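Local coordinates for protein condensin complex subunit 3 (Schizosaccharomyces pombe, PDB 5OQR) that serves as a regulatory subunit of condensin, the complex required to convert interphase chromatin into condensed, mitotic-like chromosomes, at residues L250-I255 against D287-S292; L313-N318 against L366-L371; I700-N705 against D742-D747. All blocks are in the same frame, centred on the assembly; numbering follows the deposited sequence.

How the interactions relate
Interactions 1 and 2 lie on the same side of the chain's centre, about 21 Å apart between centres, whereas interaction 3 lies about 56 and 57 Å, centre to centre, from interactions 1 and 2, toward the C-terminal end. All three belong to one helical solenoid but join different elements. Interaction 2 is the buried contact: two helices run side by side, joined by an isoleucine and a cation-pi pair. Interaction 1, partly buried, sets a helix against the end of another, and a side-chain donor reaches a backbone carbonyl. Interaction 3 is at the surface, where a loop meets the start of a helix through small apolar touches and one weak histidine-aspartate bond.

Interaction 1 (L250-I255 against D287-S292); sequences LAYQWI and DVRVDS
A251 and V288 mark the closest backbone approach, their CA atoms 6.8 Å apart where helix 240-257 passes the C-terminal end of helix 275-288. Residues 250-255 lie in HEAT repeat 5, and the contact packs this helix against helix 275-288, beyond the short helix 262-266, within the alpha-solenoid. Residues 250-254 form a wider pi-type turn, judged by the weak bond from I255 N to L250 O at 3.4 Å. Across the interface, A251 CB meets V288 CG1 at 3.8 Å, and V288 CG1 also approaches the Y252 ring obliquely, 3.5 Å from Y252 CE2. R289, where the backbone departs from the helix, turns back toward helix 240-257: its chain bends at chi2 and chi3, laying CD against the phenol, 3.5 Å from Y252 OH. The guanidinium plane is 3° from that of the phenol, with Y252 CE1 over one guanidinium face, 3.9 Å from R289 CZ. F285 of helix 275-288 also touches A251 and I255. In the guanidinium plane, R289 NH1 donates to A251 O at 2.8 Å, the donor lying nearly along the C=O axis (173°) although the N-H...O angle is 133°.

Interaction 2 (L313-N318 against L366-L371); sequences LARTFN and LLYIGL
The guanidinium of R315 is held from several directions: its NH2 donates to Q365 OE1, its NE forms a salt bridge with E319 OE2, and one face rests on the Y368 ring. Q365 precedes residues 366-371 on helix 356-372, while E319 lies one turn further along R315's own helix, so the group joins both helices by polar bonds as well as by the stack. Guanidinium and ring centres are 4.2 Å apart and their planes differ by 23°; R315 NH1 stands over the middle of the ring, whereas Y368 CD2 sits toward the rim of the guanidinium, 3.6 Å from R315 NH2. The CZ atom lies 29° off the ring normal, which makes the cation-pi contact off-centre. R315 reaches this place by sending CG anti to its own N and then bending at chi2 (-93°), so that its side chain and that of Y368 run alongside one another in the same direction. CG of R315 meets Y368 CB at 3.9 Å.

Next to the stack, I369 packs between the helices. I369 CG1 approaches the R315 backbone, 3.7 Å from R315 CA, and I369 CD1 touches A314 CB at 4.4 Å. The other branch, I369 CG2, faces N318 ND2 at 4.0 Å; that amide donates to S372 OG, which is also hydrogen-bonded to I369 O. The axes of segments 313-318 and 366-371 approach to 9.1 Å with both helices pointing nearly the same way. Such near-parallel alignment of helices 308-324 and 356-372, between which the chain forms the short helix 327-330 and helix 336-348, is characteristic of an alpha-solenoid, consistent with the HEAT-repeat architecture of this subunit.

Interaction 3 (I700-N705 against D742-D747); sequences IALNHN and DLPSSD
H704 and D747 meet almost at right angles: the imidazole and carboxylate planes are 76° apart, and D747 OD1 lies at the ring edge, near its plane. The bond from H704 ND1 to D747 OD1 is weak, 3.2 Å long with an N-H...O angle of 133°, and OD1 is 3.5 Å from H704 CE1 as well. In H704, chi1 sets CG anti to the carbonyl carbon, and the ring turn at chi2 (-73°) then presents ND1 to D747. If the imidazole is protonated, the nearby carboxylate would probably stabilise that charge. W643 of helix 639-661 also touches the histidine.

The leucine contacts have a different sense. The L702 and D747 side chains run antiparallel past one another, with L702 CD1 4.0 Å from D747 OD2; L702 CD1 also meets P744 CG at 4.0 Å, the two side chains inclined to each other. L702 is the centre of an inverse gamma turn, closed by a weak bond from N703 N to A701 O, though A701 is poorly ordered, so the turn is only tentatively defined.

Both segments lead into helices. N705, the first residue of HEAT repeat 9, is the N-cap of helix 706-717, its OD1 accepting from L708 N. P744 occupies the N-cap position of helix 745-759, placing D747 in the first turn, where D747 N bonds to P744 O at 3.3 Å. The partial positive charge at that helix start would probably steady the carboxylate. L743 points its CD1 at the aliphatic part of N705, 3.8 Å from N705 CB, leaving the amide to its capping role. L708 of helix 706-717 touches both L743 and the buried D747.

Interaction 1 (L250-I255 against D287-S292)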
# COMPACT_ATOMS: atom_id res chain seq x y z
N LEU A 250 -10.38 16.48 -3.21
CA LEU A 250 -9.95 16.82 -4.55
C LEU A 250 -11.08 17.48 -5.34
O LEU A 250 -10.84 18.41 -6.11
CB LEU A 250 -9.45 15.55 -5.25
CG LEU A 250 -8.89 15.60 -6.68
CD1 LEU A 250 -10.01 15.44 -7.70
CD2 LEU A 250 -8.10 16.88 -6.94
N ALA A 251 -12.31 17.02 -5.13
CA ALA A 251 -13.43 17.43 -5.97
C ALA A 251 -14.20 18.63 -5.44
O ALA A 251 -15.06 19.15 -6.16
CB ALA A 251 -14.39 16.25 -6.16
N TYR A 252 -13.94 19.08 -4.21
CA TYR A 252 -14.72 20.17 -3.65
C TYR A 252 -13.85 21.28 -3.07
O TYR A 252 -14.23 22.45 -3.11
CB TYR A 252 -15.68 19.65 -2.57
CG TYR A 252 -16.91 18.98 -3.13
CD1 TYR A 252 -17.85 19.70 -3.85
CD2 TYR A 252 -17.14 17.62 -2.95
CE1 TYR A 252 -18.98 19.10 -4.36
CE2 TYR A 252 -18.26 17.01 -3.46
CZ TYR A 252 -19.18 17.75 -4.16
OH TYR A 252 -20.31 17.15 -4.68
N GLN A 253 -12.68 20.93 -2.54
CA GLN A 253 -11.76 21.94 -2.03
C GLN A 253 -10.72 22.34 -3.07
O GLN A 253 -10.62 23.52 -3.43
CB GLN A 253 -11.06 21.44 -0.76
CG GLN A 253 -10.25 22.52 -0.06
CD GLN A 253 -9.10 21.96 0.75
OE1 GLN A 253 -9.18 20.85 1.29
NE2 GLN A 253 -8.01 22.71 0.83
N TRP A 254 -9.95 21.38 -3.56
CA TRP A 254 -8.86 21.70 -4.48
C TRP A 254 -9.38 22.32 -5.76
O TRP A 254 -8.79 23.27 -6.29
CB TRP A 254 -8.04 20.45 -4.77
CG TRP A 254 -7.18 20.03 -3.62
CD1 TRP A 254 -7.36 20.37 -2.31
CD2 TRP A 254 -6.01 19.22 -3.66
NE1 TRP A 254 -6.37 19.81 -1.54
CE2 TRP A 254 -5.53 19.10 -2.35
CE3 TRP A 254 -5.32 18.57 -4.69
CZ2 TRP A 254 -4.39 18.36 -2.03
CZ3 TRP A 254 -4.19 17.84 -4.38
CH2 TRP A 254 -3.74 17.74 -3.06
N ILE A 255 -10.50 21.80 -6.29
CA ILE A 255 -11.10 22.41 -7.46
C ILE A 255 -11.46 23.86 -7.18
O ILE A 255 -11.46 24.70 -8.09
CB ILE A 255 -12.34 21.60 -7.90
CG1 ILE A 255 -12.94 22.15 -9.19
CG2 ILE A 255 -13.40 21.61 -6.81
CD1 ILE A 255 -11.97 22.21 -10.36
N ASP A 287 -16.34 10.74 -10.66
CA ASP A 287 -17.16 9.85 -9.85
C ASP A 287 -17.90 10.64 -8.78
O ASP A 287 -19.05 10.33 -8.45
CB ASP A 287 -16.30 8.76 -9.22
CG ASP A 287 -15.97 7.63 -10.19
OD1 ASP A 287 -16.78 7.37 -11.10
OD2 ASP A 287 -14.91 7.00 -10.03
N VAL A 288 -17.26 11.67 -8.23
CA VAL A 288 -17.90 12.52 -7.24
C VAL A 288 -18.83 13.53 -7.91
O VAL A 288 -19.92 13.81 -7.40
CB VAL A 288 -16.82 13.23 -6.40
CG1 VAL A 288 -17.46 14.14 -5.36
CG2 VAL A 288 -15.91 12.21 -5.73
N ARG A 289 -18.41 14.08 -9.04
CA ARG A 289 -19.14 15.15 -9.72
C ARG A 289 -19.57 14.66 -11.10
O ARG A 289 -19.08 15.14 -12.13
CB ARG A 289 -18.27 16.42 -9.83
CG ARG A 289 -17.54 16.82 -8.55
CD ARG A 289 -18.43 17.56 -7.58
NE ARG A 289 -18.98 18.78 -8.16
CZ ARG A 289 -18.39 19.97 -8.15
NH1 ARG A 289 -17.20 20.13 -7.59
NH2 ARG A 289 -18.98 21.01 -8.71
N VAL A 290 -20.49 13.69 -11.13
CA VAL A 290 -20.95 13.15 -12.41
C VAL A 290 -21.65 14.22 -13.23
O VAL A 290 -21.64 14.18 -14.46
CB VAL A 290 -21.87 11.94 -12.17
CG1 VAL A 290 -22.35 11.36 -13.50
CG2 VAL A 290 -21.16 10.87 -11.36
N ASP A 291 -22.27 15.20 -12.56
CA ASP A 291 -22.98 16.25 -13.28
C ASP A 291 -22.04 17.00 -14.22
O ASP A 291 -22.44 17.41 -15.32
CB ASP A 291 -23.62 17.22 -12.30
CG ASP A 291 -22.63 17.76 -11.28
OD1 ASP A 291 -21.82 16.97 -10.76
OD2 ASP A 291 -22.66 18.98 -10.99
N SER A 292 -20.78 17.18 -13.82
CA SER A 292 -19.84 17.94 -14.63
C SER A 292 -19.44 17.19 -15.89
O SER A 292 -19.10 17.82 -16.90
CB SER A 292 -18.60 18.28 -13.81
OG SER A 292 -18.92 19.10 -12.70

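Interaction 2 (L313-N318 against L366-L371)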
# COMPACT_ATOMS: atom_id res chain seq x y z
N LEU A 313 -7.19 15.27 -20.63
CA LEU A 313 -8.59 15.30 -20.22
C LEU A 313 -9.48 14.60 -21.23
O LEU A 313 -10.40 13.87 -20.86
CB LEU A 313 -9.04 16.75 -20.02
CG LEU A 313 -10.52 16.94 -19.65
CD1 LEU A 313 -10.85 16.24 -18.34
CD2 LEU A 313 -10.85 18.41 -19.58
N ALA A 314 -9.23 14.83 -22.52
CA ALA A 314 -10.05 14.19 -23.55
C ALA A 314 -9.83 12.68 -23.55
O ALA A 314 -10.79 11.91 -23.68
CB ALA A 314 -9.73 14.78 -24.92
N ARG A 315 -8.58 12.24 -23.41
CA ARG A 315 -8.30 10.81 -23.41
C ARG A 315 -8.94 10.12 -22.21
O ARG A 315 -9.41 8.98 -22.32
CB ARG A 315 -6.79 10.58 -23.42
CG ARG A 315 -6.35 9.16 -23.06
CD ARG A 315 -6.05 9.04 -21.57
NE ARG A 315 -5.51 7.73 -21.22
CZ ARG A 315 -4.24 7.47 -20.92
NH1 ARG A 315 -3.88 6.23 -20.62
NH2 ARG A 315 -3.33 8.43 -20.92
N THR A 316 -8.98 10.80 -21.06
CA THR A 316 -9.60 10.21 -19.88
C THR A 316 -11.12 10.24 -19.99
O THR A 316 -11.79 9.26 -19.64
CB THR A 316 -9.14 10.95 -18.62
OG1 THR A 316 -7.71 11.01 -18.59
CG2 THR A 316 -9.64 10.24 -17.37
N PHE A 317 -11.67 11.36 -20.45
CA PHE A 317 -13.11 11.45 -20.69
C PHE A 317 -13.56 10.33 -21.62
O PHE A 317 -14.56 9.65 -21.36
CB PHE A 317 -13.45 12.82 -21.28
CG PHE A 317 -14.84 12.93 -21.82
CD1 PHE A 317 -15.88 13.37 -21.02
CD2 PHE A 317 -15.12 12.61 -23.14
CE1 PHE A 317 -17.16 13.48 -21.52
CE2 PHE A 317 -16.40 12.72 -23.64
CZ PHE A 317 -17.42 13.15 -22.83
N ASN A 318 -12.83 10.12 -22.71
CA ASN A 318 -13.14 9.02 -23.62
C ASN A 318 -12.98 7.68 -22.93
O ASN A 318 -13.76 6.75 -23.17
CB ASN A 318 -12.23 9.11 -24.85
CG ASN A 318 -12.50 8.03 -25.87
OD1 ASN A 318 -13.55 8.02 -26.51
ND2 ASN A 318 -11.56 7.11 -26.04
N LEU A 366 -3.58 11.14 -28.05
CA LEU A 366 -4.40 10.92 -29.23
C LEU A 366 -4.31 9.48 -29.71
O LEU A 366 -5.30 8.91 -30.17
CB LEU A 366 -3.97 11.88 -30.34
CG LEU A 366 -4.16 13.37 -30.07
CD1 LEU A 366 -3.70 14.19 -31.26
CD2 LEU A 366 -5.61 13.69 -29.74
N LEU A 367 -3.13 8.87 -29.60
CA LEU A 367 -2.99 7.46 -29.96
C LEU A 367 -3.81 6.58 -29.03
O LEU A 367 -4.40 5.58 -29.46
CB LEU A 367 -1.52 7.05 -29.93
CG LEU A 367 -0.65 7.66 -31.02
CD1 LEU A 367 0.83 7.47 -30.71
CD2 LEU A 367 -0.99 7.05 -32.37
N TYR A 368 -3.87 6.93 -27.74
CA TYR A 368 -4.70 6.17 -26.81
C TYR A 368 -6.17 6.24 -27.19
O TYR A 368 -6.88 5.24 -27.15
CB TYR A 368 -4.49 6.68 -25.38
CG TYR A 368 -3.28 6.11 -24.68
CD1 TYR A 368 -3.07 4.74 -24.62
CD2 TYR A 368 -2.34 6.94 -24.08
CE1 TYR A 368 -1.97 4.21 -23.98
CE2 TYR A 368 -1.23 6.42 -23.45
CZ TYR A 368 -1.05 5.05 -23.40
OH TYR A 368 0.05 4.53 -22.77
N ILE A 369 -6.64 7.44 -27.55
CA ILE A 369 -8.01 7.57 -28.04
C ILE A 369 -8.21 6.71 -29.27
O ILE A 369 -9.26 6.07 -29.44
CB ILE A 369 -8.34 9.04 -28.32
CG1 ILE A 369 -8.22 9.86 -27.03
CG2 ILE A 369 -9.74 9.18 -28.90
CD1 ILE A 369 -8.21 11.35 -27.25
N GLY A 370 -7.21 6.66 -30.16
CA GLY A 370 -7.35 5.88 -31.37
C GLY A 370 -7.36 4.39 -31.11
O GLY A 370 -8.10 3.65 -31.75
N LEU A 371 -6.52 3.93 -30.18
CA LEU A 371 -6.53 2.53 -29.80
C LEU A 371 -7.86 2.09 -29.21
O LEU A 371 -8.18 0.90 -29.25
CB LEU A 371 -5.39 2.25 -28.81
CG LEU A 371 -4.00 2.16 -29.43
CD1 LEU A 371 -2.93 2.36 -28.37
CD2 LEU A 371 -3.81 0.82 -30.11

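Interaction 3 (I700-N705 against D742-D747)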
# COMPACT_ATOMS: atom_id res chain seq x y z
N ILE A 700 -12.73 -34.00 -0.80
CA ILE A 700 -12.01 -33.31 0.26
C ILE A 700 -11.92 -34.16 1.52
O ILE A 700 -11.15 -33.84 2.42
CB ILE A 700 -12.67 -31.95 0.59
CG1 ILE A 700 -11.65 -31.03 1.27
CG2 ILE A 700 -13.93 -32.15 1.46
CD1 ILE A 700 -12.23 -29.74 1.85
N ALA A 701 -12.71 -35.25 1.59
CA ALA A 701 -12.78 -36.13 2.75
C ALA A 701 -11.42 -36.30 3.41
O ALA A 701 -11.07 -35.50 4.29
CB ALA A 701 -13.35 -37.49 2.33
N LEU A 702 -10.65 -37.31 3.03
CA LEU A 702 -9.37 -37.52 3.71
C LEU A 702 -8.32 -36.63 3.05
O LEU A 702 -7.46 -37.07 2.30
CB LEU A 702 -8.94 -38.98 3.73
CG LEU A 702 -7.74 -39.17 4.68
CD1 LEU A 702 -7.98 -38.57 6.08
CD2 LEU A 702 -7.37 -40.63 4.83
N ASN A 703 -8.47 -35.34 3.29
CA ASN A 703 -7.39 -34.37 3.18
C ASN A 703 -6.79 -34.21 4.57
O ASN A 703 -7.52 -33.99 5.54
CB ASN A 703 -7.91 -33.03 2.67
CG ASN A 703 -7.44 -32.70 1.26
OD1 ASN A 703 -6.68 -33.44 0.64
ND2 ASN A 703 -7.92 -31.56 0.75
N HIS A 704 -5.47 -34.32 4.66
CA HIS A 704 -4.82 -34.18 5.96
C HIS A 704 -4.63 -32.71 6.28
O HIS A 704 -4.31 -31.90 5.41
CB HIS A 704 -3.48 -34.91 5.96
CG HIS A 704 -3.60 -36.38 5.71
ND1 HIS A 704 -4.11 -37.26 6.65
CD2 HIS A 704 -3.30 -37.13 4.62
CE1 HIS A 704 -4.11 -38.48 6.15
NE2 HIS A 704 -3.62 -38.43 4.92
N ASN A 705 -4.85 -32.37 7.55
CA ASN A 705 -4.71 -30.99 7.99
C ASN A 705 -3.25 -30.57 7.92
O ASN A 705 -2.37 -31.28 8.40
CB ASN A 705 -5.25 -30.85 9.41
CG ASN A 705 -5.31 -29.41 9.87
OD1 ASN A 705 -4.40 -28.92 10.54
ND2 ASN A 705 -6.39 -28.73 9.52
N ASP A 742 -12.58 -32.12 14.24
CA ASP A 742 -13.42 -33.04 13.49
C ASP A 742 -12.62 -33.96 12.58
O ASP A 742 -13.20 -34.63 11.72
CB ASP A 742 -14.45 -32.27 12.67
CG ASP A 742 -13.81 -31.42 11.59
OD1 ASP A 742 -12.64 -31.02 11.76
OD2 ASP A 742 -14.49 -31.15 10.57
N LEU A 743 -11.30 -34.02 12.75
CA LEU A 743 -10.48 -34.88 11.91
C LEU A 743 -10.67 -36.34 12.30
O LEU A 743 -11.15 -36.65 13.39
CB LEU A 743 -9.01 -34.50 12.02
CG LEU A 743 -8.62 -33.09 11.58
CD1 LEU A 743 -7.21 -32.76 12.04
CD2 LEU A 743 -8.74 -32.95 10.07
N PRO A 744 -10.31 -37.27 11.41
CA PRO A 744 -10.32 -38.69 11.78
C PRO A 744 -9.43 -38.95 12.98
O PRO A 744 -8.48 -38.22 13.26
CB PRO A 744 -9.78 -39.38 10.53
CG PRO A 744 -10.10 -38.47 9.42
CD PRO A 744 -10.05 -37.07 9.97
N SER A 745 -9.75 -40.03 13.70
CA SER A 745 -8.98 -40.39 14.89
C SER A 745 -7.58 -40.86 14.53
O SER A 745 -6.63 -40.61 15.28
CB SER A 745 -9.72 -41.48 15.68
OG SER A 745 -10.96 -41.00 16.17
N SER A 746 -7.42 -41.55 13.40
CA SER A 746 -6.10 -42.01 13.00
C SER A 746 -5.13 -40.86 12.79
O SER A 746 -3.92 -41.03 12.93
CB SER A 746 -6.20 -42.85 11.72
OG SER A 746 -6.77 -42.10 10.66
N ASP A 747 -5.64 -39.67 12.45
CA ASP A 747 -4.77 -38.51 12.30
C ASP A 747 -4.20 -38.08 13.65
O ASP A 747 -2.99 -37.88 13.78
CB ASP A 747 -5.54 -37.36 11.64
CG ASP A 747 -5.86 -37.63 10.18
OD1 ASP A 747 -5.06 -38.31 9.51
OD2 ASP A 747 -6.91 -37.16 9.71